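Local coordinates for protein 3-hydroxyisobutyrate dehydrogenase (Thermus thermophilus, PDB 2CVZ) that probably catalyses the NADP-dependent oxidation of 3-hydroxyisobutyrate to methylmalonate semialdehyde, a step in valine catabolism, at residues Gln189-Ala193 against Glu194-Glu198; Arg206-Thr210 against Glu211-Pro215. One frame throughout, in Å; residues are numbered along the deposited sequence.

Contact 1. Residues Gln189-Ala193 against Glu194-Glu198; sequences QGVSA and EKALE
The flat groups that meet Ala196 and Leu197 here are the peptide carbonyls of Ser192 and Ala193. Ala196 N donates to Ser192 O at 2.8 Å, tilted 21° from the carbonyl plane. Ala196 CB also lies close to Ser192 O, at 3.2 Å. Leu197 N donates to Ala193 O at 2.9 Å, and Leu197 CG passes 3.4 Å from Ala193 O. These bonds form the first turn of helix 193-200. Ser192 is its N-cap. Ser192 OG accepts from Lys195 N at 3.2 Å, and the bond is nearly straight, with an N-H...O angle of 170°. The hydroxyl gets there because OG stands anti to the backbone N (chi1 166°), beside the carbonyl carbon. Lys195 CG lies 3.4 Å from Ser192 OG, so the start of the lysine chain runs alongside the cap. That chain then bends twice, and Lys195 NZ makes a salt bridge of 3.5 Å with Glu194 OE1. On the buried side, Val191 CG1 meets Ala196 CB at 4.0 Å. The loop before the cap begins with a Schellman motif that ends helix 160-188. Gly190 is its C-prime residue and has positive phi. Gly190 N bonds to Val187 O, and Val191 N bonds to Leu186 O. The second subunit lies close by: Glu198 OE2 makes a salt bridge with Lys151 NZ of that subunit. With an alanine in place of Ser192, the Lys195 amide would probably be left without its capping acceptor. The chemistry is that of a helix start next to a helix end: a hydroxyl caps an early amide, and the carboxylate of Glu194 near the positive end of the helix dipole is likely to be favoured there.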
loop_
_atom_site.group_PDB
_atom_site.type_symbol
_atom_site.label_atom_id
_atom_site.label_comp_id
_atom_site.label_asym_id
_atom_site.label_seq_id
_atom_site.Cartn_x
_atom_site.Cartn_y
_atom_site.Cartn_z
ATOM N N GLN C 189 -0.219 1.432 -23.419
ATOM C CA GLN C 189 -0.340 0.329 -24.377
ATOM C C GLN C 189 -1.175 0.669 -25.615
ATOM O O GLN C 189 -1.734 -0.212 -26.258
ATOM C CB GLN C 189 -0.870 -0.945 -23.694
ATOM C CG GLN C 189 -2.174 -0.755 -22.892
ATOM C CD GLN C 189 -2.630 -2.108 -22.360
ATOM O OE1 GLN C 189 -3.149 -2.956 -23.061
ATOM N NE2 GLN C 189 -2.424 -2.283 -21.035
ATOM N N GLY C 190 -1.258 1.953 -25.942
ATOM C CA GLY C 190 -1.978 2.365 -27.136
ATOM C C GLY C 190 -3.445 2.720 -27.024
ATOM O O GLY C 190 -4.088 3.006 -28.039
ATOM N N VAL C 191 -3.984 2.707 -25.811
ATOM C CA VAL C 191 -5.388 3.043 -25.612
ATOM C C VAL C 191 -5.600 4.553 -25.590
ATOM O O VAL C 191 -4.786 5.295 -25.044
ATOM C CB VAL C 191 -5.917 2.467 -24.282
ATOM C CG1 VAL C 191 -7.374 2.873 -24.078
ATOM C CG2 VAL C 191 -5.771 0.966 -24.278
ATOM N N SER C 192 -6.697 5.003 -26.194
ATOM C CA SER C 192 -7.031 6.425 -26.213
ATOM C C SER C 192 -7.607 6.805 -24.851
ATOM O O SER C 192 -8.609 6.234 -24.419
ATOM C CB SER C 192 -8.069 6.712 -27.302
ATOM O OG SER C 192 -8.635 7.998 -27.126
ATOM N N ALA C 193 -6.973 7.758 -24.172
ATOM C CA ALA C 193 -7.438 8.194 -22.854
ATOM C C ALA C 193 -8.838 8.791 -22.951
ATOM O O ALA C 193 -9.695 8.560 -22.095
ATOM C CB ALA C 193 -6.475 9.225 -22.271
ATOM N N GLU C 194 -9.056 9.567 -24.005
ATOM C CA GLU C 194 -10.340 10.207 -24.237
ATOM C C GLU C 194 -11.449 9.173 -24.380
ATOM O O GLU C 194 -12.488 9.266 -23.723
ATOM C CB GLU C 194 -10.262 11.062 -25.503
ATOM C CG GLU C 194 -11.531 11.823 -25.819
ATOM C CD GLU C 194 -11.379 12.706 -27.044
ATOM O OE1 GLU C 194 -11.142 12.166 -28.148
ATOM O OE2 GLU C 194 -11.490 13.941 -26.899
ATOM N N LYS C 195 -11.218 8.187 -25.240
ATOM C CA LYS C 195 -12.196 7.133 -25.484
ATOM C C LYS C 195 -12.371 6.237 -24.266
ATOM O O LYS C 195 -13.484 5.803 -23.960
ATOM C CB LYS C 195 -11.778 6.298 -26.698
ATOM C CG LYS C 195 -11.828 7.061 -28.019
ATOM C CD LYS C 195 -13.254 7.481 -28.352
ATOM C CE LYS C 195 -13.343 8.161 -29.713
ATOM N NZ LYS C 195 -12.564 9.427 -29.758
ATOM N N ALA C 196 -11.273 5.960 -23.570
ATOM C CA ALA C 196 -11.334 5.125 -22.377
ATOM C C ALA C 196 -12.236 5.798 -21.345
ATOM O O ALA C 196 -13.065 5.145 -20.707
ATOM C CB ALA C 196 -9.932 4.922 -21.804
ATOM N N LEU C 197 -12.072 7.107 -21.181
ATOM C CA LEU C 197 -12.884 7.850 -20.225
ATOM C C LEU C 197 -14.348 7.878 -20.641
ATOM O O LEU C 197 -15.238 7.872 -19.788
ATOM C CB LEU C 197 -12.349 9.274 -20.060
ATOM C CG LEU C 197 -11.125 9.340 -19.140
ATOM C CD1 LEU C 197 -10.513 10.730 -19.147
ATOM C CD2 LEU C 197 -11.555 8.947 -17.727
ATOM N N GLU C 198 -14.603 7.902 -21.945
ATOM C CA GLU C 198 -15.983 7.908 -22.411
ATOM C C GLU C 198 -16.646 6.620 -21.927
ATOM O O GLU C 198 -17.779 6.634 -21.453
ATOM C CB GLU C 198 -16.046 7.974 -23.940
ATOM C CG GLU C 198 -17.427 8.346 -24.476
ATOM C CD GLU C 198 -17.528 8.243 -25.986
ATOM O OE1 GLU C 198 -16.516 8.504 -26.673
ATOM O OE2 GLU C 198 -18.626 7.915 -26.485
#

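Contact 2. Residues Arg206-Thr210 against Glu211-Pro215; sequences RSNAT and ENLIP
Ala209 O is gripped by two backbone donors, Leu213 N and Ile214 N. Ile214 N comes in at 3.0 Å, nearly along the C=O axis. Leu213 N lies above the carbonyl plane at 3.3 Å, in a less straight bond. Helix 208-212 thus passes into helix 214-219 through a shared acceptor. One residue on, Thr210 O faces Pro215, which has no N-H to offer. Pro215 CG lies 3.0 Å from Thr210 O instead. The start of helix 208-212 is a capping box. Ser207 N donates to Thr210 OG1 at 3.0 Å, and Thr210 N returns a weak bond of 3.3 Å to Ser207 OG. Thr210 OG1 sits between the backbone N and the carbonyl carbon (chi1 63°), which turns it back to the Ser207 amide. Thr210 OG1 is also hydrogen-bonded to Asn201 OD1. One helical turn apart, two amide side chains meet at about a right angle. Asn212 ND2 donates to Asn208 OD1 at 2.9 Å in an almost linear bond (178°). The acceptor lies in the amide plane of Asn212, while the two amide planes are 48° apart. Asn208 ND2 donates to the backbone Ser204 O of the second subunit, which sets the flip of that amide; its OD1 then faces Asn212, so that Asn212 must turn its ND2 toward it. Glu211 lies across the turn from Arg206. Glu211 OE2 touches Arg206 CD at 3.4 Å. It is at the edge of the guanidinium, near the plane, but Arg206 NE is 4.1 Å from Glu211 OE2, too long for a salt bridge.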
loop_
_atom_site.group_PDB
_atom_site.type_symbol
_atom_site.label_atom_id
_atom_site.label_comp_id
_atom_site.label_asym_id
_atom_site.label_seq_id
_atom_site.Cartn_x
_atom_site.Cartn_y
_atom_site.Cartn_z
ATOM N N ARG C 206 -17.011 4.892 -13.023
ATOM C CA ARG C 206 -17.089 6.347 -13.039
ATOM C C ARG C 206 -17.116 6.997 -11.662
ATOM O O ARG C 206 -17.612 6.430 -10.692
ATOM C CB ARG C 206 -18.320 6.810 -13.828
ATOM C CG ARG C 206 -19.659 6.460 -13.197
ATOM C CD ARG C 206 -20.800 7.141 -13.961
ATOM N NE ARG C 206 -22.126 6.831 -13.427
ATOM C CZ ARG C 206 -22.752 5.668 -13.583
ATOM N NH1 ARG C 206 -22.179 4.681 -14.262
ATOM N NH2 ARG C 206 -23.961 5.491 -13.065
ATOM N N SER C 207 -16.569 8.204 -11.597
ATOM C CA SER C 207 -16.551 8.981 -10.369
ATOM C C SER C 207 -16.516 10.441 -10.789
ATOM O O SER C 207 -16.294 10.744 -11.959
ATOM C CB SER C 207 -15.308 8.656 -9.538
ATOM O OG SER C 207 -14.126 9.044 -10.221
ATOM N N ASN C 208 -16.742 11.344 -9.844
ATOM C CA ASN C 208 -16.691 12.762 -10.160
ATOM C C ASN C 208 -15.314 13.074 -10.749
ATOM O O ASN C 208 -15.176 13.948 -11.603
ATOM C CB ASN C 208 -16.916 13.594 -8.896
ATOM C CG ASN C 208 -16.500 15.045 -9.071
ATOM O OD1 ASN C 208 -17.063 15.771 -9.888
ATOM N ND2 ASN C 208 -15.499 15.468 -8.308
ATOM N N ALA C 209 -14.295 12.349 -10.294
ATOM C CA ALA C 209 -12.934 12.560 -10.782
ATOM C C ALA C 209 -12.798 12.254 -12.273
ATOM O O ALA C 209 -12.193 13.029 -13.015
ATOM C CB ALA C 209 -11.949 11.701 -9.984
ATOM N N THR C 210 -13.349 11.128 -12.714
ATOM C CA THR C 210 -13.260 10.761 -14.123
ATOM C C THR C 210 -14.246 11.548 -14.981
ATOM O O THR C 210 -14.013 11.761 -16.168
ATOM C CB THR C 210 -13.531 9.250 -14.348
ATOM O OG1 THR C 210 -14.872 8.931 -13.950
ATOM C CG2 THR C 210 -12.549 8.407 -13.550
ATOM N N GLU C 211 -15.340 11.985 -14.372
ATOM C CA GLU C 211 -16.366 12.717 -15.106
ATOM C C GLU C 211 -16.106 14.209 -15.275
ATOM O O GLU C 211 -16.267 14.747 -16.371
ATOM C CB GLU C 211 -17.729 12.564 -14.420
ATOM C CG GLU C 211 -18.217 11.142 -14.224
ATOM C CD GLU C 211 -19.511 11.082 -13.425
ATOM O OE1 GLU C 211 -19.529 11.574 -12.274
ATOM O OE2 GLU C 211 -20.511 10.542 -13.945
ATOM N N ASN C 212 -15.694 14.870 -14.197
ATOM C CA ASN C 212 -15.513 16.318 -14.229
ATOM C C ASN C 212 -14.144 16.928 -13.963
ATOM O O ASN C 212 -14.023 18.156 -13.941
ATOM C CB ASN C 212 -16.518 16.948 -13.265
ATOM C CG ASN C 212 -17.919 16.393 -13.449
ATOM O OD1 ASN C 212 -18.474 16.439 -14.545
ATOM N ND2 ASN C 212 -18.494 15.860 -12.377
ATOM N N LEU C 213 -13.122 16.106 -13.756
ATOM C CA LEU C 213 -11.794 16.651 -13.491
ATOM C C LEU C 213 -10.739 16.248 -14.509
ATOM O O LEU C 213 -10.089 17.100 -15.110
ATOM C CB LEU C 213 -11.320 16.247 -12.091
ATOM C CG LEU C 213 -12.081 16.818 -10.891
ATOM C CD1 LEU C 213 -11.466 16.295 -9.597
ATOM C CD2 LEU C 213 -12.020 18.335 -10.920
ATOM N N ILE C 214 -10.573 14.943 -14.705
ATOM C CA ILE C 214 -9.566 14.439 -15.626
ATOM C C ILE C 214 -9.767 14.832 -17.091
ATOM O O ILE C 214 -8.834 15.291 -17.747
ATOM C CB ILE C 214 -9.444 12.903 -15.501
ATOM C CG1 ILE C 214 -9.046 12.542 -14.063
ATOM C CG2 ILE C 214 -8.405 12.377 -16.478
ATOM C CD1 ILE C 214 -8.960 11.050 -13.784
ATOM N N PRO C 215 -10.983 14.657 -17.628
ATOM C CA PRO C 215 -11.185 15.026 -19.032
ATOM C C PRO C 215 -10.938 16.509 -19.295
ATOM O O PRO C 215 -10.300 16.876 -20.280
ATOM C CB PRO C 215 -12.645 14.647 -19.286
ATOM C CG PRO C 215 -12.896 13.541 -18.316
ATOM C CD PRO C 215 -12.196 14.034 -17.070
#

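Along the chain, helix 160-188 ends just before contact 1. Contact 1 closes the short turn that starts helix 193-200. A loop follows, and contact 2 then closes the next turn, where helix 208-212 begins and leads into helix 214-219. The two contacts are in series; neither nests in nor crosses the other. Their centres are about 14 Å apart, and Leu197 bridges them. Leu197 CD1 packs against Ile214 CG2 at 3.8 Å, and the Leu197 side chain also touches Pro215 and Thr210. Both contacts pack on helix 160-188, through Leu183 for Leu197 and Leu176 for Ile214. Both also touch the second subunit.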